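Uncharacterized protein YJL217W (Saccharomyces cerevisiae, PDB 3O12) functions in galactose metabolism through the GAL83 protein and may control the level of the enolase ENO1. Local coordinates at residues L36-P39 with K40-Q44. Numbering follows the deposited sequence. Where two conformers were deposited one is given.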
loop_
_atom_site.group_PDB
_atom_site.type_symbol
_atom_site.label_atom_id
_atom_site.label_comp_id
_atom_site.label_asym_id
_atom_site.label_seq_id
_atom_site.Cartn_x
_atom_site.Cartn_y
_atom_site.Cartn_z
ATOM N N LEU A 36 -9.281 -7.204 3.942
ATOM C CA LEU A 36 -8.542 -7.885 4.987
ATOM C C LEU A 36 -8.512 -6.909 6.159
ATOM O O LEU A 36 -8.021 -5.780 6.022
ATOM C CB LEU A 36 -7.120 -8.211 4.529
ATOM C CG LEU A 36 -6.246 -8.923 5.559
ATOM C CD1 LEU A 36 -6.719 -10.343 5.790
ATOM C CD2 LEU A 36 -4.781 -8.916 5.118
ATOM N N ASN A 37 -9.059 -7.327 7.299
ATOM C CA ASN A 37 -9.141 -6.465 8.475
ATOM C C ASN A 37 -9.907 -5.167 8.192
ATOM O O ASN A 37 -9.355 -4.078 8.301
ATOM C CB ASN A 37 -7.739 -6.133 8.998
ATOM C CG ASN A 37 -6.892 -7.368 9.253
ATOM O OD1 ASN A 37 -5.718 -7.427 8.847
ATOM N ND2 ASN A 37 -7.462 -8.351 9.940
ATOM N N LYS A 38 -11.179 -5.267 7.827
ATOM C CA LYS A 38 -11.969 -4.071 7.570
ATOM C C LYS A 38 -11.961 -3.164 8.804
ATOM O O LYS A 38 -12.204 -3.632 9.912
ATOM C CB LYS A 38 -13.414 -4.443 7.229
ATOM C CG LYS A 38 -14.253 -3.253 6.802
ATOM C CD LYS A 38 -15.661 -3.680 6.401
ATOM C CE LYS A 38 -16.473 -2.488 5.926
ATOM N NZ LYS A 38 -17.865 -2.887 5.563
ATOM N N PRO A 39 -11.671 -1.862 8.613
ATOM C CA PRO A 39 -11.720 -0.913 9.732
ATOM C C PRO A 39 -13.128 -0.779 10.304
ATOM O O PRO A 39 -14.119 -0.980 9.597
ATOM C CB PRO A 39 -11.339 0.428 9.089
ATOM C CG PRO A 39 -10.694 0.102 7.795
ATOM C CD PRO A 39 -11.220 -1.243 7.355
ATOM N N LYS A 40 -13.204 -0.433 11.584
ATOM C CA LYS A 40 -14.486 -0.195 12.236
ATOM C C LYS A 40 -15.196 0.990 11.589
ATOM O O LYS A 40 -16.423 1.017 11.503
ATOM C CB LYS A 40 -14.285 0.055 13.733
ATOM C CG LYS A 40 -13.837 -1.175 14.512
ATOM C CD LYS A 40 -13.675 -0.856 15.993
ATOM C CE LYS A 40 -13.465 -2.117 16.817
ATOM N NZ LYS A 40 -12.234 -2.850 16.415
ATOM N N SER A 41 -14.422 1.968 11.132
ATOM C CA SER A 41 -14.987 3.151 10.492
ATOM C C SER A 41 -14.511 3.283 9.054
ATOM O O SER A 41 -13.335 3.555 8.799
ATOM C CB SER A 41 -14.626 4.414 11.274
ATOM O OG SER A 41 -15.173 5.563 10.651
ATOM N N VAL A 42 -15.433 3.085 8.120
ATOM C CA VAL A 42 -15.142 3.245 6.706
ATOM C C VAL A 42 -16.416 3.580 5.948
ATOM O O VAL A 42 -17.494 3.049 6.245
ATOM C CB VAL A 42 -14.446 1.993 6.119
ATOM C CG1 VAL A 42 -15.261 0.749 6.384
ATOM C CG2 VAL A 42 -14.179 2.169 4.630
ATOM N N PHE A 43 -16.309 4.496 4.992
ATOM C CA PHE A 43 -17.438 4.730 4.102
ATOM C C PHE A 43 -17.019 4.876 2.648
ATOM O O PHE A 43 -15.860 5.192 2.333
ATOM C CB PHE A 43 -18.333 5.894 4.563
ATOM C CG PHE A 43 -17.686 7.242 4.473
ATOM C CD1 PHE A 43 -17.828 8.019 3.333
ATOM C CD2 PHE A 43 -16.949 7.747 5.532
ATOM C CE1 PHE A 43 -17.236 9.275 3.246
ATOM C CE2 PHE A 43 -16.361 8.996 5.452
ATOM C CZ PHE A 43 -16.503 9.761 4.305
ATOM N N GLN A 44 -17.979 4.612 1.771
ATOM C CA GLN A 44 -17.764 4.609 0.336
ATOM C C GLN A 44 -18.432 5.833 -0.280
ATOM O O GLN A 44 -19.494 6.296 0.188
ATOM C CB GLN A 44 -18.377 3.329 -0.257
ATOM C CG GLN A 44 -18.352 3.215 -1.779
ATOM C CD GLN A 44 -19.174 2.031 -2.306
ATOM O OE1 GLN A 44 -20.081 1.529 -1.633
ATOM N NE2 GLN A 44 -18.863 1.595 -3.522
#
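Lys38 and Val42 meet across a bend, four residues apart in the chain. The contact between them is aliphatic. Lys38 CE presses on Val42 CG1 at 3.5 Å, closer than usual for two carbons, and CG of the same lysine lies 4.1 Å from that methyl. The lysine chain thus passes over a single branch of the valine, and the two side chains cross at about a right angle. Lys38 can do this because its CG lies anti to the backbone N (chi1 -174°) and the rest of the chain is fully extended. Val42 offers CG1 because chi1 of 55° sets that methyl between its own backbone N and carbonyl carbon. Val42 CG1 also rests 3.8 Å from Pro39 O. The Lys38 side chain also lies near a bound sulfate, probably from the crystallisation liquor.

Around the bend itself the contacts involve backbone. Pro39 CB lies 3.7 Å from Ser41 O. Pro39 O comes within 3.3 Å of Ser41 N, but the angle is too poor for a hydrogen bond. Lys40 instead gives its N-H to Asp54 OD2, a side-chain acceptor beyond the neighbouring strand. Its own side chain leads away from the bend, and its CB remains beside Pro39 C.

Pro39 is the buried residue here. It packs against Leu51 of strand 48-52 and His73 of strand 68-78, and so touches both sheets. His73 ND1 also hydrogen-bonds Asn37 O. Strand 34-36 pairs with 68-78, whereas Ser41 and Phe43 pair through their backbones with Glu52 and Thr50. The bend carries the chain from one antiparallel sheet into strand 41-45, an outermost strand of the other, consistent with the two-sheet beta-sandwich of the DUF1349 family.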